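Local coordinates for ZINC phosphodiesterase ELAC protein 1 (Homo sapiens, PDB 3ZWF) that shows some zinc-dependent tRNA 3'-processing endonuclease activity and acts in tRNA repair by removing a 2',3'-cyclic phosphate, at residues I53-L61 with P88-L97; L121-P129 with A175-F185. One frame throughout, in Å; residues are numbered along the deposited sequence.

Interaction 1: I53-L61 with P88-L97; sequences ITKIFITHL and PIEIYGPVGL. With ZN (zinc ion), chain E.
Thr54 to Ile58 pairs with Ile89 to Gly93 as two parallel strands, the short segments running 10° from exactly parallel. Four backbone hydrogen bonds join them: Glu90 N to Thr54 O, Ile56 N to Glu90 O, Tyr92 N to Ile56 O and Ile58 N to Tyr92 O. CA-H...O contacts run between them, for instance from Ile91 CA to Ile56 O.

The polar grip lies on the face that carries Lys55, Phe57, Glu90 and Tyr92. Lys55 runs alongside Glu90 and turns its end at the last torsion (chi4 -62°), which brings NZ to 2.7 Å from Glu90 OE1 in a salt bridge. Tyr92 OH gives a hydrogen bond to the same Glu90 OE1 at 2.8 Å. Lysine and phenol approach from opposite faces of the carboxylate plane, so two donors hold that one oxygen. A water links Lys55 NZ to Thr54 O.

Beside this cluster, the rings of Phe57 and Tyr92 point the same way with planes 9° apart. They are slid so far that they barely overlap, and Phe57 CE2 lies 3.5 Å from Tyr92 CD1.

On the other face the contact is aliphatic: Ile56 CB meets Ile91 CG1. Beyond the end of strand 53-57, the side chains of Ile58 and Leu97 cross at about a right angle, Ile58 CG1 lying 3.8 Å from Leu97 CD2, and Leu61 slides past the Pro94 ring in the opposite direction, their CG atoms 3.9 Å apart.

Between Ile58 and Leu61 the chain delivers His60 NE2 to a catalytic zinc, 2.3 Å away, while His60 ND1 donates in its ring plane to Thr59 OG1, itself hydrogen-bonded to Asp34. The pair lies in the interior of one sheet of the metallo-beta-lactamase fold: strand 29-33 flanks 53-57, strand 116-121 flanks 89-94, and helix 97-107 follows directly.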
# COMPACT_ATOMS: atom_id res chain seq x y z
N ILE A 53 -1.41 13.33 -12.93
CA ILE A 53 -2.40 13.50 -11.85
C ILE A 53 -2.16 14.84 -11.17
O ILE A 53 -1.06 15.08 -10.68
CB ILE A 53 -2.32 12.36 -10.82
CG1 ILE A 53 -2.81 11.03 -11.43
CG2 ILE A 53 -3.12 12.74 -9.56
CD1 ILE A 53 -2.56 9.77 -10.57
N THR A 54 -3.17 15.70 -11.14
CA THR A 54 -3.04 17.03 -10.51
C THR A 54 -3.84 17.19 -9.20
O THR A 54 -3.57 18.09 -8.39
CB THR A 54 -3.47 18.13 -11.45
OG1 THR A 54 -4.82 17.88 -11.88
CG2 THR A 54 -2.59 18.17 -12.68
N LYS A 55 -4.83 16.32 -9.02
CA LYS A 55 -5.66 16.33 -7.83
C LYS A 55 -6.03 14.92 -7.43
O LYS A 55 -6.22 14.06 -8.28
CB LYS A 55 -6.95 17.15 -8.06
CG LYS A 55 -6.72 18.59 -8.50
CD LYS A 55 -8.00 19.42 -8.55
CE LYS A 55 -7.80 20.73 -9.32
NZ LYS A 55 -6.79 21.57 -8.67
N ILE A 56 -6.17 14.74 -6.12
CA ILE A 56 -6.57 13.49 -5.52
C ILE A 56 -7.63 13.74 -4.47
O ILE A 56 -7.50 14.65 -3.63
CB ILE A 56 -5.30 12.77 -4.88
CG1 ILE A 56 -4.25 12.56 -5.97
CG2 ILE A 56 -5.69 11.44 -4.24
CD1 ILE A 56 -2.91 12.04 -5.48
N PHE A 57 -8.69 12.95 -4.52
CA PHE A 57 -9.82 13.07 -3.63
C PHE A 57 -10.02 11.74 -2.91
O PHE A 57 -10.25 10.72 -3.56
CB PHE A 57 -11.11 13.44 -4.43
CG PHE A 57 -10.99 14.68 -5.28
CD1 PHE A 57 -10.41 14.67 -6.54
CD2 PHE A 57 -11.49 15.90 -4.80
CE1 PHE A 57 -10.28 15.80 -7.29
CE2 PHE A 57 -11.37 17.03 -5.55
CZ PHE A 57 -10.80 17.01 -6.81
N ILE A 58 -10.04 11.78 -1.58
CA ILE A 58 -10.22 10.56 -0.77
C ILE A 58 -11.54 10.58 -0.05
O ILE A 58 -11.86 11.56 0.67
CB ILE A 58 -9.06 10.41 0.28
CG1 ILE A 58 -7.69 10.37 -0.40
CG2 ILE A 58 -9.28 9.17 1.15
CD1 ILE A 58 -7.45 9.22 -1.42
N THR A 59 -12.37 9.55 -0.29
CA THR A 59 -13.78 9.54 0.20
C THR A 59 -13.88 9.25 1.70
O THR A 59 -14.72 9.80 2.38
CB THR A 59 -14.64 8.51 -0.50
OG1 THR A 59 -14.05 7.20 -0.35
CG2 THR A 59 -14.78 8.85 -2.01
N HIS A 60 -12.96 8.44 2.23
CA HIS A 60 -12.97 8.06 3.63
C HIS A 60 -11.69 7.35 4.00
O HIS A 60 -11.06 6.78 3.12
CB HIS A 60 -14.19 7.26 4.03
CG HIS A 60 -14.28 5.86 3.46
ND1 HIS A 60 -14.47 5.60 2.11
CD2 HIS A 60 -14.43 4.69 4.10
CE1 HIS A 60 -14.60 4.29 1.95
NE2 HIS A 60 -14.59 3.71 3.14
N LEU A 61 -11.39 7.36 5.29
CA LEU A 61 -10.14 6.78 5.77
C LEU A 61 -10.26 5.30 6.16
O LEU A 61 -9.87 4.91 7.28
CB LEU A 61 -9.61 7.63 6.95
CG LEU A 61 -9.26 9.08 6.58
CD1 LEU A 61 -8.71 9.88 7.76
CD2 LEU A 61 -8.24 9.07 5.42
N PRO A 88 1.57 22.37 -7.97
CA PRO A 88 1.38 21.48 -6.84
C PRO A 88 0.21 20.52 -7.05
O PRO A 88 -0.75 20.86 -7.75
CB PRO A 88 1.09 22.44 -5.68
CG PRO A 88 0.60 23.69 -6.31
CD PRO A 88 1.26 23.77 -7.65
N ILE A 89 0.31 19.34 -6.45
CA ILE A 89 -0.79 18.38 -6.39
C ILE A 89 -1.68 18.73 -5.18
O ILE A 89 -1.22 18.87 -4.06
CB ILE A 89 -0.32 16.90 -6.32
CG1 ILE A 89 0.42 16.52 -7.60
CG2 ILE A 89 -1.52 15.97 -6.14
CD1 ILE A 89 0.95 15.10 -7.63
N GLU A 90 -2.98 18.84 -5.42
CA GLU A 90 -3.94 19.09 -4.34
C GLU A 90 -4.60 17.81 -3.92
O GLU A 90 -5.13 17.06 -4.75
CB GLU A 90 -5.04 20.06 -4.82
CG GLU A 90 -4.51 21.37 -5.22
CD GLU A 90 -5.60 22.31 -5.74
OE1 GLU A 90 -6.75 21.87 -6.00
OE2 GLU A 90 -5.27 23.50 -5.89
N ILE A 91 -4.61 17.57 -2.61
CA ILE A 91 -5.21 16.38 -2.06
C ILE A 91 -6.34 16.78 -1.13
O ILE A 91 -6.14 17.59 -0.21
CB ILE A 91 -4.15 15.53 -1.31
CG1 ILE A 91 -3.01 15.19 -2.26
CG2 ILE A 91 -4.81 14.27 -0.72
CD1 ILE A 91 -1.84 14.40 -1.61
N TYR A 92 -7.52 16.25 -1.38
CA TYR A 92 -8.69 16.50 -0.53
C TYR A 92 -9.10 15.24 0.18
O TYR A 92 -9.23 14.19 -0.45
CB TYR A 92 -9.86 16.99 -1.42
CG TYR A 92 -9.55 18.30 -2.12
CD1 TYR A 92 -8.90 18.31 -3.35
CD2 TYR A 92 -9.97 19.54 -1.59
CE1 TYR A 92 -8.60 19.51 -3.99
CE2 TYR A 92 -9.67 20.72 -2.22
CZ TYR A 92 -9.00 20.70 -3.43
OH TYR A 92 -8.70 21.92 -4.04
N GLY A 93 -9.30 15.29 1.49
CA GLY A 93 -9.82 14.11 2.19
C GLY A 93 -10.15 14.40 3.64
O GLY A 93 -10.07 15.56 4.07
N PRO A 94 -10.62 13.39 4.36
CA PRO A 94 -11.02 13.63 5.72
C PRO A 94 -9.89 14.08 6.64
O PRO A 94 -8.75 13.75 6.43
CB PRO A 94 -11.58 12.28 6.18
CG PRO A 94 -11.85 11.53 4.95
CD PRO A 94 -10.87 11.99 3.96
N VAL A 95 -10.27 14.82 7.68
CA VAL A 95 -9.35 15.13 8.78
C VAL A 95 -8.57 13.87 9.18
O VAL A 95 -9.16 12.83 9.45
CB VAL A 95 -10.12 15.69 10.01
CG1 VAL A 95 -9.19 15.78 11.26
CG2 VAL A 95 -10.67 17.05 9.68
N GLY A 96 -7.25 14.02 9.28
CA GLY A 96 -6.33 12.93 9.61
C GLY A 96 -5.42 12.59 8.46
O GLY A 96 -4.30 12.05 8.65
N LEU A 97 -5.88 12.90 7.25
CA LEU A 97 -5.12 12.53 6.05
C LEU A 97 -3.80 13.31 5.92
O LEU A 97 -2.78 12.77 5.52
CB LEU A 97 -5.98 12.70 4.78
CG LEU A 97 -5.30 12.29 3.48
CD1 LEU A 97 -5.00 10.79 3.45
CD2 LEU A 97 -6.24 12.64 2.26
ZN ZN E . -15.22 1.64 3.90
O HOH W 1 -4.09 20.83 -8.70
O HOH W 2 -13.60 0.82 2.93

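Interaction 2: L121-P129 with A175-F185; sequences LVPTADQCP and AFRLFHRIPSF. With ZN (zinc ion), chain E; PO4 (phosphate ion), chain F.
Gln127 has the largest buried surface here, its extended side chain crossing Arg177 at about a right angle. Its NE2 donates to Leu178 O at 3.1 Å, in the amide plane and on a carbonyl lone pair. The other end of the amide, OE1, accepts Thr124 N, so both ends fix its rotation. Gln127 O takes His180 N at 3.1 Å, tying the loop's backbone to His180, one of the zinc ligands.

Arg177 bends at chi3 (-65°) and sends NH1 to Thr124 OG1, 2.9 Å away and within the guanidinium plane. Asp126 OD1, which is hydrogen-bonded to Thr124 OG1, forms a longer salt bridge to the same Arg177 NH1 at 3.5 Å.

Phe179 lays its ring against the loop: Cys128 CA and Gln127 O lie over one face, whereas Asp126 O is at the edge. At the Leu121 end of the loop, Leu121 CD2 sits 3.8 Å above the centre of the Phe185 ring, with Gln127 NE2 over the opposite face, toward the rim.

The loop that leaves strand 116-121 thus runs along the beta hairpin formed by antiparallel strands 171-179 and 184-191, from Ala175 to the turn at His180 to Pro183, and strand 163-167 supplies Tyr163 against Phe185 and Arg177.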
# COMPACT_ATOMS: atom_id res chain seq x y z
N LEU A 121 -11.42 17.79 5.01
CA LEU A 121 -12.86 17.89 5.25
C LEU A 121 -13.23 17.46 6.65
O LEU A 121 -12.83 16.39 7.10
CB LEU A 121 -13.62 17.00 4.26
CG LEU A 121 -13.75 17.56 2.85
CD1 LEU A 121 -12.46 17.66 2.10
CD2 LEU A 121 -14.68 16.55 2.08
N VAL A 122 -13.97 18.30 7.35
CA VAL A 122 -14.36 18.03 8.74
C VAL A 122 -15.72 17.35 8.72
O VAL A 122 -16.78 18.00 8.39
CB VAL A 122 -14.43 19.32 9.63
CG1 VAL A 122 -14.92 18.99 11.04
CG2 VAL A 122 -13.06 19.97 9.68
N PRO A 123 -15.75 16.07 9.08
CA PRO A 123 -17.02 15.36 9.11
C PRO A 123 -17.91 15.75 10.31
O PRO A 123 -17.46 16.40 11.26
CB PRO A 123 -16.60 13.91 9.21
CG PRO A 123 -15.31 13.97 9.93
CD PRO A 123 -14.64 15.22 9.54
N THR A 124 -19.16 15.34 10.23
CA THR A 124 -20.08 15.48 11.35
C THR A 124 -20.30 14.10 11.97
O THR A 124 -20.18 13.07 11.29
CB THR A 124 -21.38 16.18 10.98
OG1 THR A 124 -22.11 15.39 10.04
CG2 THR A 124 -21.08 17.56 10.41
N ALA A 125 -20.65 14.11 13.25
CA ALA A 125 -20.76 12.89 14.07
C ALA A 125 -21.89 11.97 13.56
O ALA A 125 -21.82 10.74 13.71
CB ALA A 125 -21.01 13.27 15.55
N ASP A 126 -22.91 12.55 12.92
CA ASP A 126 -24.05 11.76 12.43
C ASP A 126 -23.78 11.07 11.07
O ASP A 126 -24.68 10.54 10.46
CB ASP A 126 -25.36 12.57 12.39
CG ASP A 126 -25.32 13.78 11.45
OD1 ASP A 126 -24.24 14.18 10.99
OD2 ASP A 126 -26.39 14.38 11.19
N GLN A 127 -22.52 11.05 10.65
CA GLN A 127 -22.11 10.34 9.45
C GLN A 127 -21.72 8.90 9.76
O GLN A 127 -21.36 8.18 8.87
CB GLN A 127 -20.90 11.01 8.81
CG GLN A 127 -21.27 12.32 8.11
CD GLN A 127 -20.10 12.88 7.32
OE1 GLN A 127 -19.45 13.83 7.75
NE2 GLN A 127 -19.81 12.26 6.15
N CYS A 128 -21.74 8.53 11.04
CA CYS A 128 -21.43 7.15 11.39
C CYS A 128 -22.14 6.77 12.68
O CYS A 128 -22.71 7.62 13.33
CB CYS A 128 -19.92 6.97 11.47
SG CYS A 128 -19.13 7.93 12.72
N PRO A 129 -22.11 5.48 13.05
CA PRO A 129 -22.93 5.09 14.19
C PRO A 129 -22.45 5.66 15.51
O PRO A 129 -21.28 6.00 15.66
CB PRO A 129 -22.82 3.55 14.19
CG PRO A 129 -22.47 3.21 12.80
CD PRO A 129 -21.57 4.31 12.36
N ALA A 175 -17.99 18.55 -2.01
CA ALA A 175 -18.19 17.27 -1.32
C ALA A 175 -19.50 17.34 -0.52
O ALA A 175 -20.00 18.41 -0.16
CB ALA A 175 -17.03 16.93 -0.41
N PHE A 176 -20.04 16.17 -0.25
CA PHE A 176 -21.21 16.03 0.60
C PHE A 176 -21.09 14.79 1.48
O PHE A 176 -20.30 13.89 1.20
CB PHE A 176 -22.52 16.02 -0.22
CG PHE A 176 -22.57 14.98 -1.33
CD1 PHE A 176 -21.98 15.21 -2.56
CD2 PHE A 176 -23.18 13.75 -1.13
CE1 PHE A 176 -22.01 14.27 -3.54
CE2 PHE A 176 -23.26 12.79 -2.13
CZ PHE A 176 -22.66 13.04 -3.36
N ARG A 177 -21.90 14.76 2.52
CA ARG A 177 -21.77 13.77 3.58
C ARG A 177 -22.57 12.51 3.26
O ARG A 177 -23.76 12.59 2.85
CB ARG A 177 -22.24 14.32 4.91
CG ARG A 177 -21.44 15.53 5.40
CD ARG A 177 -22.08 16.12 6.65
NE ARG A 177 -23.38 16.66 6.33
CZ ARG A 177 -24.36 16.88 7.20
NH1 ARG A 177 -24.19 16.62 8.49
NH2 ARG A 177 -25.52 17.36 6.77
N LEU A 178 -21.89 11.40 3.49
CA LEU A 178 -22.46 10.05 3.43
C LEU A 178 -22.42 9.38 4.79
O LEU A 178 -21.71 9.83 5.69
CB LEU A 178 -21.70 9.17 2.41
CG LEU A 178 -21.53 9.77 1.02
CD1 LEU A 178 -20.78 8.85 0.07
CD2 LEU A 178 -22.91 10.04 0.39
N PHE A 179 -23.23 8.34 4.96
CA PHE A 179 -23.26 7.55 6.18
C PHE A 179 -22.53 6.24 5.93
O PHE A 179 -22.86 5.51 5.01
CB PHE A 179 -24.68 7.23 6.62
CG PHE A 179 -24.75 6.68 8.01
CD1 PHE A 179 -24.63 5.31 8.24
CD2 PHE A 179 -24.88 7.55 9.11
CE1 PHE A 179 -24.62 4.82 9.56
CE2 PHE A 179 -24.91 7.06 10.43
CZ PHE A 179 -24.77 5.68 10.64
N HIS A 180 -21.53 5.95 6.77
CA HIS A 180 -20.76 4.73 6.64
C HIS A 180 -20.30 4.32 8.05
O HIS A 180 -20.65 4.97 9.05
CB HIS A 180 -19.64 4.98 5.63
CG HIS A 180 -18.80 3.76 5.29
ND1 HIS A 180 -19.33 2.54 4.92
CD2 HIS A 180 -17.46 3.63 5.22
CE1 HIS A 180 -18.33 1.69 4.69
NE2 HIS A 180 -17.19 2.33 4.84
N ARG A 181 -19.50 3.25 8.16
CA ARG A 181 -18.97 2.82 9.46
C ARG A 181 -18.06 3.89 10.07
O ARG A 181 -17.97 4.04 11.30
CB ARG A 181 -18.16 1.50 9.33
CG ARG A 181 -18.94 0.33 8.84
CD ARG A 181 -18.25 -1.02 9.15
NE ARG A 181 -16.83 -1.12 8.75
CZ ARG A 181 -16.39 -1.12 7.48
NH1 ARG A 181 -17.22 -0.95 6.44
NH2 ARG A 181 -15.09 -1.26 7.25
N ILE A 182 -17.38 4.63 9.20
CA ILE A 182 -16.68 5.87 9.58
C ILE A 182 -17.20 6.92 8.63
O ILE A 182 -17.85 6.56 7.63
CB ILE A 182 -15.14 5.76 9.50
CG1 ILE A 182 -14.63 5.47 8.10
CG2 ILE A 182 -14.64 4.70 10.51
CD1 ILE A 182 -13.15 5.65 7.97
N PRO A 183 -16.96 8.22 8.91
CA PRO A 183 -17.51 9.20 7.98
C PRO A 183 -16.96 9.08 6.57
O PRO A 183 -15.75 8.83 6.37
CB PRO A 183 -17.13 10.52 8.61
CG PRO A 183 -17.00 10.20 10.10
CD PRO A 183 -16.39 8.85 10.09
N SER A 184 -17.84 9.24 5.60
CA SER A 184 -17.51 9.07 4.22
C SER A 184 -18.16 10.19 3.40
O SER A 184 -19.17 10.77 3.82
CB SER A 184 -17.95 7.67 3.76
OG SER A 184 -17.68 7.42 2.38
N PHE A 185 -17.53 10.49 2.27
CA PHE A 185 -17.90 11.63 1.43
C PHE A 185 -18.15 11.21 0.00
O PHE A 185 -17.57 10.26 -0.51
CB PHE A 185 -16.84 12.73 1.47
CG PHE A 185 -16.60 13.29 2.85
CD1 PHE A 185 -17.44 14.27 3.40
CD2 PHE A 185 -15.54 12.82 3.60
CE1 PHE A 185 -17.21 14.75 4.66
CE2 PHE A 185 -15.33 13.30 4.84
CZ PHE A 185 -16.16 14.27 5.38
ZN ZN E . -15.22 1.64 3.90
P PO4 F . -15.16 -1.70 3.49
O1 PO4 F . -15.82 -0.45 4.13
O2 PO4 F . -13.75 -1.84 4.28
O3 PO4 F . -14.77 -1.45 2.09
O4 PO4 F . -16.02 -2.86 3.84
O HOH W 2 -13.60 0.82 2.93

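In the fold
Interactions 1 and 2 have centres 15 Å apart and meet at the first zinc site, where His60 from 53-61 and His180 from 175-185 bind the same ion together with His62 and Asp251. His60 CD2 lies 3.4 Å from His180 CD2. The backbones also join: Gly93 O is 2.8 Å from Leu121 N, a probable hydrogen bond within the first sheet, and Thr59 O is 2.9 Å from Phe185 N, a probable hydrogen bond that bridges to the second. The bound phosphate, probably from the crystallisation liquor, coordinates this zinc through O1 (2.2 Å from the metal) and is hydrogen-bonded by Arg181 and His289, consistent with a place for an RNA phosphate.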